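Local coordinates for protein HI1317 (Haemophilus influenzae, PDB 1JOV) that probably catalyses the interconversion of the alpha and beta anomers of D-glucose 6-phosphate, as a member of the glucose-6-phosphate 1-epimerase family, at residues His150-Ile155 / Met244-Thr249; Gln52-Leu57 / Arg211-His216; Asn190-Tyr195 / Val224-Trp229; Glu162-Pro167 / Gln203-Ser208. One frame throughout, in Å; residues are numbered along the deposited sequence. Where two conformers were deposited one is given.

Contact 1 (His150-Ile155 / Met244-Thr249)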
loop_
_atom_site.group_PDB
_atom_site.type_symbol
_atom_site.label_atom_id
_atom_site.label_comp_id
_atom_site.label_asym_id
_atom_site.label_seq_id
_atom_site.Cartn_x
_atom_site.Cartn_y
_atom_site.Cartn_z
ATOM N N HIS A 150 1.880 -3.297 0.819
ATOM C CA HIS A 150 3.130 -2.600 1.092
ATOM C C HIS A 150 3.015 -1.073 1.132
ATOM O O HIS A 150 3.615 -0.341 0.334
ATOM C CB HIS A 150 4.048 -3.105 0.026
ATOM C CG HIS A 150 5.537 -2.795 0.152
ATOM N ND1 HIS A 150 6.040 -1.534 0.264
ATOM C CD2 HIS A 150 6.596 -3.644 0.153
ATOM C CE1 HIS A 150 7.361 -1.600 0.266
ATOM N NE2 HIS A 150 7.700 -2.858 0.198
ATOM N N THR A 151 2.220 -0.656 2.079
ATOM C CA THR A 151 1.787 0.760 2.114
ATOM C C THR A 151 2.933 1.774 2.353
ATOM O O THR A 151 3.677 1.674 3.322
ATOM C CB THR A 151 0.710 0.938 3.219
ATOM O OG1 THR A 151 -0.275 -0.116 3.085
ATOM C CG2 THR A 151 -0.033 2.391 3.099
ATOM N N TYR A 152 2.979 2.726 1.421
ATOM C CA TYR A 152 3.936 3.852 1.549
ATOM C C TYR A 152 3.193 5.041 2.043
ATOM O O TYR A 152 2.335 5.661 1.337
ATOM C CB TYR A 152 4.631 4.248 0.205
ATOM C CG TYR A 152 5.503 3.280 -0.449
ATOM C CD1 TYR A 152 5.020 2.128 -1.085
ATOM C CD2 TYR A 152 6.847 3.578 -0.600
ATOM C CE1 TYR A 152 5.915 1.221 -1.743
ATOM C CE2 TYR A 152 7.711 2.708 -1.227
ATOM C CZ TYR A 152 7.268 1.562 -1.828
ATOM O OH TYR A 152 8.154 0.732 -2.489
ATOM N N PHE A 153 3.525 5.397 3.303
ATOM C CA PHE A 153 2.835 6.552 3.916
ATOM C C PHE A 153 3.641 7.836 3.688
ATOM O O PHE A 153 4.870 7.805 3.616
ATOM C CB PHE A 153 2.634 6.368 5.404
ATOM C CG PHE A 153 1.748 5.251 5.717
ATOM C CD1 PHE A 153 0.388 5.409 5.631
ATOM C CD2 PHE A 153 2.288 4.035 6.057
ATOM C CE1 PHE A 153 -0.474 4.291 5.897
ATOM C CE2 PHE A 153 1.515 2.983 6.286
ATOM C CZ PHE A 153 0.092 3.089 6.275
ATOM N N ASN A 154 2.914 8.904 3.375
ATOM C CA ASN A 154 3.480 10.199 3.061
ATOM C C ASN A 154 3.697 10.959 4.418
ATOM O O ASN A 154 2.732 11.178 5.171
ATOM C CB ASN A 154 2.464 10.963 2.179
ATOM C CG ASN A 154 3.001 12.305 1.599
ATOM O OD1 ASN A 154 4.167 12.434 1.232
ATOM N ND2 ASN A 154 2.096 13.274 1.460
ATOM N N ILE A 155 4.913 11.452 4.635
ATOM C CA ILE A 155 5.182 12.146 5.900
ATOM C C ILE A 155 6.016 13.407 5.653
ATOM O O ILE A 155 6.699 13.491 4.614
ATOM C CB ILE A 155 5.951 11.201 6.831
ATOM C CG1 ILE A 155 7.151 10.638 6.103
ATOM C CG2 ILE A 155 5.070 10.083 7.397
ATOM C CD1 ILE A 155 8.226 10.187 6.907
ATOM N N MET A 244 8.767 9.497 3.244
ATOM C CA MET A 244 7.978 8.243 3.191
ATOM C C MET A 244 8.382 7.312 4.338
ATOM O O MET A 244 9.436 7.448 4.978
ATOM C CB MET A 244 8.185 7.532 1.873
ATOM C CG MET A 244 9.607 7.222 1.562
ATOM S SD MET A 244 10.263 5.777 2.329
ATOM C CE MET A 244 9.742 4.704 1.110
ATOM N N LEU A 245 7.466 6.417 4.653
ATOM C CA LEU A 245 7.737 5.317 5.541
ATOM C C LEU A 245 6.732 4.206 5.185
ATOM O O LEU A 245 5.521 4.453 5.105
ATOM C CB LEU A 245 7.563 5.725 6.976
ATOM C CG LEU A 245 7.757 4.673 8.059
ATOM C CD1 LEU A 245 9.162 4.091 7.854
ATOM C CD2 LEU A 245 7.600 5.294 9.462
ATOM N N CYS A 246 7.258 3.007 5.046
ATOM C CA CYS A 246 6.363 1.838 4.852
ATOM C C CYS A 246 6.063 1.078 6.140
ATOM O O CYS A 246 6.979 0.685 6.867
ATOM C CB CYS A 246 6.996 0.900 3.853
ATOM S SG CYS A 246 6.970 1.546 2.155
ATOM N N LEU A 247 4.768 0.846 6.393
ATOM C CA LEU A 247 4.268 0.025 7.504
ATOM C C LEU A 247 3.328 -0.968 6.778
ATOM O O LEU A 247 2.163 -0.645 6.520
ATOM C CB LEU A 247 3.583 0.814 8.607
ATOM C CG LEU A 247 3.675 0.058 9.931
ATOM C CD1 LEU A 247 3.313 0.952 11.104
ATOM C CD2 LEU A 247 2.780 -1.177 9.920
ATOM N N GLU A 248 3.867 -2.099 6.408
ATOM C CA GLU A 248 3.210 -3.090 5.599
ATOM C C GLU A 248 2.350 -4.107 6.355
ATOM O O GLU A 248 2.799 -4.715 7.341
ATOM C CB GLU A 248 4.244 -3.886 4.823
ATOM C CG GLU A 248 5.265 -3.028 4.106
ATOM C CD GLU A 248 6.434 -3.787 3.497
ATOM O OE1 GLU A 248 6.284 -4.988 3.243
ATOM O OE2 GLU A 248 7.498 -3.173 3.268
ATOM N N THR A 249 1.112 -4.314 5.908
ATOM C CA THR A 249 0.164 -5.312 6.449
ATOM C C THR A 249 0.535 -6.652 5.800
ATOM O O THR A 249 0.453 -6.734 4.562
ATOM C CB THR A 249 -1.243 -4.945 6.065
ATOM O OG1 THR A 249 -1.524 -3.585 6.449
ATOM C CG2 THR A 249 -2.230 -5.873 6.754
HETATM O O HOH W 1 -0.443 -1.032 5.585
#
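Glu248 lays its carboxylate over one face of the His150 imidazole, pairing the two predicted active-site residues on neighbouring antiparallel strands of the galactose mutarotase-like beta-sandwich. The two planes are 23° apart, so the groups stack. Glu248 OE2 lies 3.1 Å from His150 NE2, but it sits above the ring, and the angle is too poor for a hydrogen bond. The CG methylene of Glu248 adds a CH-pi contact over the ring face. His150 CG stands anti to the backbone N (chi1 -169°), which turns the ring alongside the glutamate, both side chains pointing the same way.

Next to this pair, Cys246 SG sits over the Tyr152 ring, 15° off its normal and 3.5 Å from the centroid, a sulfur-aromatic contact. Met244 CE meets the edge of the same ring at CD2, and Arg70 binds the Tyr152 hydroxyl.

Behind these side chains the strands are joined at Phe153 and Leu245, a hydrogen-bonded pair in which Phe153 N donates to Leu245 O (2.8 Å) and Leu245 N to Phe153 O (3.1 Å). Nearer the active site the ladder slackens: the bond from Leu247 N to Thr151 O is weak at 3.4 Å. A water bridges the strands there, donating to Leu247 O at 2.8 Å and hydrogen-bonded to Thr151 OG1 and Thr249 OG1.

Contact 2 (Gln52-Leu57 / Arg211-His216); sequences QDVLWL and RTIALH
Arg211 reaches from its strand in the beta-sandwich to the loop Gln52-Leu57, where its guanidinium clasps two successive backbone carbonyls.

Arg211 NH1 donates to Gln52 O at 3.0 Å and Arg211 NH2 to Asp53 O at 2.9 Å, the second the straighter, with 166° at the hydrogen. Both oxygens lie close to the guanidinium plane, 12° and 9° out of it, which fixes the rotation of the group. From the carbonyl side the fit is less regular: NH1 stands well above the plane of the Gln52 carbonyl. The aliphatic chain, extended from CG to NE, spans the gap between strand and loop. NH2 also donates to Asn154 O, so the arginine ties three parts of the chain together.

Apolar packing is slighter. Val54 CG1 and Ile213 CD1 meet at 4.1 Å, the two side chains running past each other in opposite directions.

Within the loop, Asp53 OD1 accepts from Leu55 N at 3.0 Å, an Asx turn; its carboxylate is held further by Ser44 and the backbone of Trp45. A water joins two side chains: it accepts from Arg211 NH1 at 3.0 Å and, in the conformer modelled here, donates to Gln52 OE1 at 3.1 Å.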
loop_
_atom_site.group_PDB
_atom_site.type_symbol
_atom_site.label_atom_id
_atom_site.label_comp_id
_atom_site.label_asym_id
_atom_site.label_seq_id
_atom_site.Cartn_x
_atom_site.Cartn_y
_atom_site.Cartn_z
ATOM N N GLN A 52 -2.405 17.050 3.300
ATOM C CA GLN A 52 -1.443 16.381 2.465
ATOM C C GLN A 52 -2.018 15.018 2.075
ATOM O O GLN A 52 -2.751 14.405 2.842
ATOM C CB GLN A 52 -0.118 16.221 3.235
ATOM C CG GLN A 52 0.632 17.554 3.622
ATOM C CD GLN A 52 0.181 18.111 4.961
ATOM O OE1 GLN A 52 -0.514 17.439 5.679
ATOM N NE2 GLN A 52 0.602 19.340 5.299
ATOM N N ASP A 53 -1.593 14.514 0.946
ATOM C CA ASP A 53 -1.955 13.169 0.588
ATOM C C ASP A 53 -1.533 12.210 1.733
ATOM O O ASP A 53 -0.480 12.404 2.344
ATOM C CB ASP A 53 -1.243 12.766 -0.723
ATOM C CG ASP A 53 -1.810 11.581 -1.513
ATOM O OD1 ASP A 53 -2.321 10.643 -0.867
ATOM O OD2 ASP A 53 -1.748 11.606 -2.765
ATOM N N VAL A 54 -2.326 11.187 2.014
ATOM C CA VAL A 54 -1.947 10.175 3.000
ATOM C C VAL A 54 -0.878 9.236 2.485
ATOM O O VAL A 54 -0.058 8.694 3.291
ATOM C CB VAL A 54 -3.161 9.375 3.498
ATOM C CG1 VAL A 54 -2.726 8.260 4.391
ATOM C CG2 VAL A 54 -4.086 10.299 4.272
ATOM N N LEU A 55 -0.860 8.992 1.152
ATOM C CA LEU A 55 0.094 8.052 0.606
ATOM C C LEU A 55 1.244 8.746 -0.155
ATOM O O LEU A 55 1.058 9.854 -0.726
ATOM C CB LEU A 55 -0.637 7.152 -0.374
ATOM C CG LEU A 55 -1.715 6.305 0.308
ATOM C CD1 LEU A 55 -2.442 5.550 -0.769
ATOM C CD2 LEU A 55 -1.109 5.298 1.275
ATOM N N TRP A 56 2.368 8.102 -0.193
ATOM C CA TRP A 56 3.461 8.671 -0.950
ATOM C C TRP A 56 3.646 7.974 -2.270
ATOM O O TRP A 56 3.520 6.715 -2.395
ATOM C CB TRP A 56 4.742 8.542 -0.087
ATOM C CG TRP A 56 6.031 8.946 -0.737
ATOM C CD1 TRP A 56 6.656 10.216 -0.596
ATOM C CD2 TRP A 56 6.962 8.122 -1.415
ATOM N NE1 TRP A 56 7.837 10.224 -1.285
ATOM C CE2 TRP A 56 8.073 8.959 -1.780
ATOM C CE3 TRP A 56 6.951 6.811 -1.855
ATOM C CZ2 TRP A 56 9.143 8.479 -2.518
ATOM C CZ3 TRP A 56 8.002 6.321 -2.626
ATOM C CH2 TRP A 56 9.122 7.153 -2.909
ATOM N N LEU A 57 3.972 8.773 -3.279
ATOM C CA LEU A 57 4.218 8.265 -4.635
ATOM C C LEU A 57 5.533 8.914 -5.077
ATOM O O LEU A 57 5.657 10.139 -4.936
ATOM C CB LEU A 57 3.148 8.674 -5.629
ATOM C CG LEU A 57 3.360 8.286 -7.069
ATOM C CD1 LEU A 57 3.406 6.721 -7.198
ATOM C CD2 LEU A 57 2.156 8.824 -7.865
ATOM N N ARG A 211 0.166 15.372 12.228
ATOM C CA ARG A 211 -1.001 14.513 12.167
ATOM C C ARG A 211 -0.620 13.120 12.621
ATOM O O ARG A 211 0.565 12.805 12.765
ATOM C CB ARG A 211 -1.543 14.408 10.759
ATOM C CG ARG A 211 -0.644 13.687 9.755
ATOM C CD ARG A 211 -0.978 14.042 8.288
ATOM N NE ARG A 211 -0.277 13.228 7.283
ATOM C CZ ARG A 211 -0.657 13.098 6.005
ATOM N NH1 ARG A 211 -1.736 13.751 5.573
ATOM N NH2 ARG A 211 0.043 12.336 5.168
ATOM N N THR A 212 -1.611 12.256 12.843
ATOM C CA THR A 212 -1.342 10.876 13.130
ATOM C C THR A 212 -2.064 9.993 12.128
ATOM O O THR A 212 -3.270 10.148 11.974
ATOM C CB THR A 212 -1.949 10.535 14.474
ATOM O OG1 THR A 212 -1.144 11.183 15.454
ATOM C CG2 THR A 212 -1.732 9.070 14.829
ATOM N N ILE A 213 -1.325 9.095 11.524
ATOM C CA ILE A 213 -1.929 8.122 10.627
ATOM C C ILE A 213 -2.220 6.895 11.462
ATOM O O ILE A 213 -1.292 6.188 11.883
ATOM C CB ILE A 213 -0.986 7.801 9.452
ATOM C CG1 ILE A 213 -0.692 9.032 8.600
ATOM C CG2 ILE A 213 -1.556 6.687 8.590
ATOM C CD1 ILE A 213 0.045 8.733 7.315
ATOM N N ALA A 214 -3.500 6.622 11.697
ATOM C CA ALA A 214 -3.835 5.449 12.543
ATOM C C ALA A 214 -4.128 4.218 11.668
ATOM O O ALA A 214 -4.814 4.383 10.660
ATOM C CB ALA A 214 -5.018 5.757 13.363
ATOM N N LEU A 215 -3.667 3.028 12.074
ATOM C CA LEU A 215 -3.857 1.815 11.229
ATOM C C LEU A 215 -4.551 0.721 11.994
ATOM O O LEU A 215 -4.091 0.344 13.090
ATOM C CB LEU A 215 -2.540 1.262 10.677
ATOM C CG LEU A 215 -1.758 2.287 9.917
ATOM C CD1 LEU A 215 -0.450 1.867 9.533
ATOM C CD2 LEU A 215 -2.642 2.874 8.763
ATOM N N HIS A 216 -5.664 0.220 11.441
ATOM C CA HIS A 216 -6.353 -0.948 12.024
ATOM C C HIS A 216 -6.233 -2.111 11.029
ATOM O O HIS A 216 -6.973 -2.114 10.025
ATOM C CB HIS A 216 -7.808 -0.622 12.302
ATOM C CG HIS A 216 -8.466 -1.553 13.276
ATOM N ND1 HIS A 216 -9.621 -1.223 13.957
ATOM C CD2 HIS A 216 -8.128 -2.800 13.692
ATOM C CE1 HIS A 216 -9.969 -2.228 14.744
ATOM N NE2 HIS A 216 -9.082 -3.197 14.604
HETATM O O HOH W 2 -3.205 16.148 6.638
#

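Contact 3 (Asn190-Tyr195 / Val224-Trp229); sequences NVDCIY and VLWNPW
The strands Val191-Tyr195 and Val224-Asn227 run antiparallel, at 174° with axes 4.5 Å apart, as neighbours in one sheet of the mutarotase-like beta-sandwich. Four backbone bonds define the register: Val191 and Asn227 exchange one pair, Cys193 and Leu225 another. Of these, the bond from Cys193 N to Leu225 O, 3.0 Å long, is nearly straight at 173°.

On the face bearing Val191, Cys193 and Leu225, the leucine is the central apolar group. Its CB packs on Cys193 SG in the conformer given and touches Tyr195 CE1 at the edge of the phenol ring, 4.0 Å from Leu225 CB, while the leucine and tyrosine side chains lie alongside each other, pointing the same way. Leu225 CD2 continues the contact to Tyr195 CE1. Cys193 is known to form a disulfide with Cys170, on the strand beyond, and the Tyr195 hydroxyl bonds to Arg185.

The other face carries Asp192, Trp226, Ile194 and Val224. The Asp192 carboxylate lies obliquely to the indole, their planes 53° apart, with Asp192 CG 3.7 Å from Trp226 CD1. Ile194 CG1 packs loosely on Val224 CG2. Val224 and Trp226 also approach the predicted catalytic residues Glu248 and His150 respectively, making this face a flank of the probable active site.

Where the ladder ends, Asn227 OD1 accepts from Trp229 N at 2.9 Å, an Asx turn, and Asn190 CB packs against Trp229 CB. Asn227 O takes two donors from the opposing segment: Val191 N at 3.1 Å and, more weakly, Asn190 ND2 at 2.8 Å.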
loop_
_atom_site.group_PDB
_atom_site.type_symbol
_atom_site.label_atom_id
_atom_site.label_comp_id
_atom_site.label_asym_id
_atom_site.label_seq_id
_atom_site.Cartn_x
_atom_site.Cartn_y
_atom_site.Cartn_z
ATOM N N ASN A 190 18.510 3.192 7.995
ATOM C CA ASN A 190 17.884 2.123 7.185
ATOM C C ASN A 190 17.278 1.067 8.062
ATOM O O ASN A 190 17.999 0.388 8.820
ATOM C CB ASN A 190 18.874 1.500 6.243
ATOM C CG ASN A 190 18.307 0.421 5.393
ATOM O OD1 ASN A 190 19.078 -0.253 4.689
ATOM N ND2 ASN A 190 16.962 0.280 5.369
ATOM N N VAL A 191 15.952 0.952 7.967
ATOM C CA VAL A 191 15.184 -0.013 8.729
ATOM C C VAL A 191 14.429 -0.935 7.778
ATOM O O VAL A 191 13.852 -0.498 6.778
ATOM C CB VAL A 191 14.188 0.650 9.691
ATOM C CG1 VAL A 191 13.291 -0.373 10.452
ATOM C CG2 VAL A 191 14.855 1.574 10.728
ATOM N N ASP A 192 14.559 -2.234 8.006
ATOM C CA ASP A 192 13.923 -3.263 7.179
ATOM C C ASP A 192 13.603 -4.449 8.113
ATOM O O ASP A 192 14.287 -5.484 8.082
ATOM C CB ASP A 192 14.754 -3.669 5.952
ATOM C CG ASP A 192 13.931 -4.452 4.902
ATOM O OD1 ASP A 192 12.768 -4.773 5.209
ATOM O OD2 ASP A 192 14.305 -4.743 3.748
ATOM N N CYS A 193 12.529 -4.309 8.877
ATOM C CA CYS A 193 12.289 -5.295 9.908
ATOM C C CYS A 193 10.890 -5.863 9.977
ATOM O O CYS A 193 9.901 -5.165 9.766
ATOM C CB CYS A 193 12.714 -4.735 11.263
ATOM S SG CYS A 193 11.551 -3.601 12.005
ATOM N N ILE A 194 10.804 -7.132 10.281
ATOM C CA ILE A 194 9.543 -7.829 10.352
ATOM C C ILE A 194 9.096 -8.064 11.778
ATOM O O ILE A 194 9.757 -8.795 12.532
ATOM C CB ILE A 194 9.655 -9.188 9.656
ATOM C CG1 ILE A 194 10.264 -9.026 8.259
ATOM C CG2 ILE A 194 8.296 -9.863 9.542
ATOM C CD1 ILE A 194 10.629 -10.340 7.594
ATOM N N TYR A 195 7.994 -7.462 12.166
ATOM C CA TYR A 195 7.395 -7.692 13.451
ATOM C C TYR A 195 6.258 -8.712 13.385
ATOM O O TYR A 195 5.525 -8.803 12.400
ATOM C CB TYR A 195 6.676 -6.452 13.962
ATOM C CG TYR A 195 7.508 -5.229 14.357
ATOM C CD1 TYR A 195 7.986 -4.340 13.405
ATOM C CD2 TYR A 195 7.758 -4.937 15.695
ATOM C CE1 TYR A 195 8.688 -3.190 13.753
ATOM C CE2 TYR A 195 8.448 -3.810 16.049
ATOM C CZ TYR A 195 8.927 -2.930 15.095
ATOM O OH TYR A 195 9.628 -1.773 15.497
ATOM N N VAL A 224 5.701 -5.254 8.428
ATOM C CA VAL A 224 7.044 -4.944 7.982
ATOM C C VAL A 224 7.266 -3.409 8.057
ATOM O O VAL A 224 6.479 -2.597 7.516
ATOM C CB VAL A 224 7.240 -5.464 6.532
ATOM C CG1 VAL A 224 8.623 -5.123 5.955
ATOM C CG2 VAL A 224 7.043 -6.993 6.427
ATOM N N LEU A 225 8.307 -2.973 8.755
ATOM C CA LEU A 225 8.536 -1.535 8.867
ATOM C C LEU A 225 9.756 -1.302 8.035
ATOM O O LEU A 225 10.761 -1.983 8.247
ATOM C CB LEU A 225 8.805 -1.168 10.315
ATOM C CG LEU A 225 9.032 0.320 10.597
ATOM C CD1 LEU A 225 7.796 1.153 10.322
ATOM C CD2 LEU A 225 9.436 0.427 12.103
ATOM N N TRP A 226 9.681 -0.363 7.064
ATOM C CA TRP A 226 10.784 -0.190 6.097
ATOM C C TRP A 226 11.017 1.256 5.626
ATOM O O TRP A 226 10.093 1.935 5.250
ATOM C CB TRP A 226 10.543 -0.963 4.824
ATOM C CG TRP A 226 11.580 -0.782 3.761
ATOM C CD1 TRP A 226 12.939 -1.050 3.846
ATOM C CD2 TRP A 226 11.385 -0.169 2.468
ATOM N NE1 TRP A 226 13.561 -0.728 2.668
ATOM C CE2 TRP A 226 12.623 -0.210 1.792
ATOM C CE3 TRP A 226 10.249 0.314 1.769
ATOM C CZ2 TRP A 226 12.780 0.304 0.516
ATOM C CZ3 TRP A 226 10.407 0.827 0.485
ATOM C CH2 TRP A 226 11.644 0.788 -0.151
ATOM N N ASN A 227 12.293 1.698 5.622
ATOM C CA ASN A 227 12.732 3.013 5.096
ATOM C C ASN A 227 14.147 2.769 4.594
ATOM O O ASN A 227 14.982 2.282 5.345
ATOM C CB ASN A 227 12.627 4.142 6.151
ATOM C CG ASN A 227 12.974 5.540 5.552
ATOM O OD1 ASN A 227 14.133 5.761 5.132
ATOM N ND2 ASN A 227 11.966 6.416 5.397
ATOM N N PRO A 228 14.389 2.970 3.317
ATOM C CA PRO A 228 15.657 2.594 2.711
ATOM C C PRO A 228 16.793 3.563 3.145
ATOM O O PRO A 228 17.982 3.273 2.932
ATOM C CB PRO A 228 15.383 2.755 1.206
ATOM C CG PRO A 228 14.317 3.799 1.121
ATOM C CD PRO A 228 13.494 3.609 2.344
ATOM N N TRP A 229 16.404 4.700 3.660
ATOM C CA TRP A 229 17.342 5.683 4.196
ATOM C C TRP A 229 18.337 6.045 3.069
ATOM O O TRP A 229 17.941 6.628 2.058
ATOM C CB TRP A 229 17.967 5.153 5.511
ATOM C CG TRP A 229 18.713 6.187 6.306
ATOM C CD1 TRP A 229 20.064 6.404 6.266
ATOM C CD2 TRP A 229 18.175 7.140 7.236
ATOM N NE1 TRP A 229 20.411 7.435 7.103
ATOM C CE2 TRP A 229 19.277 7.880 7.743
ATOM C CE3 TRP A 229 16.876 7.434 7.715
ATOM C CZ2 TRP A 229 19.129 8.922 8.605
ATOM C CZ3 TRP A 229 16.739 8.457 8.646
ATOM C CH2 TRP A 229 17.869 9.193 9.065
#

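Contact 4 (Glu162-Pro167 / Gln203-Ser208); sequences EVQGLP and QILDKS
Glu162 N donates to Leu205 O at 2.8 Å, with 151° at the hydrogen, meeting the oxygen in the carbonyl plane and on a lone pair. Leu205 N returns a bond to Glu162 O, closing a hydrogen-bonded antiparallel pair. Two residues along, Gln164 and Gln203 form a second such pair: Gln164 N to Gln203 O and Gln203 N to Gln164 O are both 2.9 Å. Between them Val163 and Ile204 make the non-hydrogen-bonded pair, with CA atoms 4.7 Å apart. The two strands are therefore in plain alternating register, and their directions are 152° apart, antiparallel with the usual twist.

On the face of Glu162, Gln164, Gln203 and Leu205 the side chains are polar or only partly buried. In the conformer given, Glu162 extends beyond CG and crosses the Lys207 chain, which is bent at chi3; there Glu162 OE2 makes a long, tentative salt bridge of 3.5 Å to Lys207 NZ. Leu205 CB rests 3.4 Å from Glu162 O.

Val163 and Ile204 point to the other face, into the interior. There Val163 packs on Leu245 and Leu247 of strand 244-251, and Ile204 on Phe153, so that this pair meets the sheet carrying the predicted active site. At the end of its strand, Asp206 OD1 accepts from Ser208 N at 2.8 Å in an Asx turn. Strand 161-164 is outermost in its sheet, and the whole contact is the edge ladder of a twisted antiparallel sheet packed face to face against a second one, the layering of the mutarotase-like beta-sandwich.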
loop_
_atom_site.group_PDB
_atom_site.type_symbol
_atom_site.label_atom_id
_atom_site.label_comp_id
_atom_site.label_asym_id
_atom_site.label_seq_id
_atom_site.Cartn_x
_atom_site.Cartn_y
_atom_site.Cartn_z
ATOM N N GLU A 162 7.173 9.120 14.752
ATOM C CA GLU A 162 7.306 7.995 15.673
ATOM C C GLU A 162 6.270 6.999 15.268
ATOM O O GLU A 162 5.148 7.353 14.918
ATOM C CB GLU A 162 7.125 8.322 17.165
ATOM C CG GLU A 162 7.898 9.525 17.684
ATOM C CD GLU A 162 7.417 9.946 19.075
ATOM O OE1 GLU A 162 7.003 9.074 19.885
ATOM O OE2 GLU A 162 7.413 11.158 19.383
ATOM N N VAL A 163 6.665 5.745 15.437
ATOM C CA VAL A 163 5.850 4.606 15.129
ATOM C C VAL A 163 5.409 4.019 16.471
ATOM O O VAL A 163 6.233 3.540 17.243
ATOM C CB VAL A 163 6.636 3.593 14.340
ATOM C CG1 VAL A 163 5.639 2.590 13.845
ATOM C CG2 VAL A 163 7.287 4.239 13.055
ATOM N N GLN A 164 4.130 4.122 16.739
ATOM C CA GLN A 164 3.533 3.635 17.965
ATOM C C GLN A 164 2.838 2.292 17.834
ATOM O O GLN A 164 2.193 2.015 16.810
ATOM C CB GLN A 164 2.488 4.627 18.445
ATOM C CG GLN A 164 2.885 6.107 18.377
ATOM C CD GLN A 164 1.770 7.046 18.834
ATOM O OE1 GLN A 164 2.036 8.067 19.491
ATOM N NE2 GLN A 164 0.528 6.725 18.476
ATOM N N GLY A 165 2.946 1.459 18.875
ATOM C CA GLY A 165 2.190 0.219 18.884
ATOM C C GLY A 165 2.828 -1.054 18.377
ATOM O O GLY A 165 2.212 -2.109 18.468
ATOM N N LEU A 166 4.068 -1.007 17.895
ATOM C CA LEU A 166 4.722 -2.253 17.513
ATOM C C LEU A 166 5.446 -2.927 18.710
ATOM O O LEU A 166 5.682 -2.294 19.732
ATOM C CB LEU A 166 5.664 -1.987 16.319
ATOM C CG LEU A 166 4.968 -1.692 14.965
ATOM C CD1 LEU A 166 5.989 -1.236 13.925
ATOM C CD2 LEU A 166 4.212 -2.926 14.478
ATOM N N PRO A 167 5.796 -4.197 18.578
ATOM C CA PRO A 167 6.382 -4.993 19.678
ATOM C C PRO A 167 7.748 -4.359 20.017
ATOM O O PRO A 167 8.200 -3.446 19.296
ATOM C CB PRO A 167 6.675 -6.307 18.969
ATOM C CG PRO A 167 5.454 -6.524 18.109
ATOM C CD PRO A 167 5.025 -5.131 17.634
ATOM N N GLN A 203 0.286 3.000 14.857
ATOM C CA GLN A 203 -0.004 4.316 14.289
ATOM C C GLN A 203 1.267 5.071 14.002
ATOM O O GLN A 203 2.332 4.716 14.496
ATOM C CB GLN A 203 -1.086 5.081 15.073
ATOM C CG GLN A 203 -0.903 5.260 16.528
ATOM C CD GLN A 203 -1.281 4.037 17.344
ATOM O OE1 GLN A 203 -2.287 3.345 17.077
ATOM N NE2 GLN A 203 -0.474 3.760 18.348
ATOM N N ILE A 204 1.215 6.044 13.105
ATOM C CA ILE A 204 2.410 6.720 12.740
ATOM C C ILE A 204 2.229 8.173 13.074
ATOM O O ILE A 204 1.395 8.861 12.510
ATOM C CB ILE A 204 2.573 6.597 11.228
ATOM C CG1 ILE A 204 2.929 5.163 10.821
ATOM C CG2 ILE A 204 3.602 7.571 10.786
ATOM C CD1 ILE A 204 3.021 4.963 9.188
ATOM N N LEU A 205 3.002 8.602 14.045
ATOM C CA LEU A 205 2.960 9.962 14.499
ATOM C C LEU A 205 3.888 10.805 13.666
ATOM O O LEU A 205 5.085 10.511 13.573
ATOM C CB LEU A 205 3.338 10.033 15.973
ATOM C CG LEU A 205 3.286 11.394 16.658
ATOM C CD1 LEU A 205 2.004 12.119 16.291
ATOM C CD2 LEU A 205 3.389 11.228 18.167
ATOM N N ASP A 206 3.333 11.848 13.067
ATOM C CA ASP A 206 4.086 12.770 12.237
ATOM C C ASP A 206 3.954 14.206 12.820
ATOM O O ASP A 206 2.829 14.786 12.883
ATOM C CB ASP A 206 3.621 12.684 10.766
ATOM C CG ASP A 206 4.445 13.510 9.829
ATOM O OD1 ASP A 206 5.311 14.284 10.282
ATOM O OD2 ASP A 206 4.310 13.439 8.577
ATOM N N LYS A 207 5.098 14.721 13.282
ATOM C CA LYS A 207 5.204 16.010 13.973
ATOM C C LYS A 207 5.751 17.021 12.932
ATOM O O LYS A 207 5.963 18.193 13.236
ATOM C CB LYS A 207 6.195 15.891 15.124
ATOM C CG LYS A 207 5.627 15.237 16.378
ATOM C CD LYS A 207 6.733 14.912 17.358
ATOM C CE LYS A 207 7.630 13.810 16.801
ATOM N NZ LYS A 207 8.963 13.668 17.471
ATOM N N SER A 208 6.039 16.565 11.720
ATOM C CA SER A 208 6.335 17.518 10.654
ATOM C C SER A 208 5.020 17.995 9.968
ATOM O O SER A 208 4.747 19.192 9.866
ATOM C CB SER A 208 7.355 16.958 9.664
ATOM O OG SER A 208 7.615 17.853 8.601
#

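From the N terminus, the loop Gln52-Leu57 comes first, and contact 2 closes a long loop when strand 211-218 returns to it. Within that span Glu162-Pro167 and Gln203-Ser208 meet, so contact 4 is nested in contact 2. Contact 1 begins at His150, inside the span of contact 2, and ends beyond it at Thr249, so the two cross; it encloses both contact 3 and contact 4. Contact 3 crosses contacts 2 and 4. Contacts 1 and 3 share the sheet of the predicted active site through adjoining strands 244-251 and 222-227, whereas contacts 2 and 4 meet on the facing sheet through strands 211-218 and 201-206.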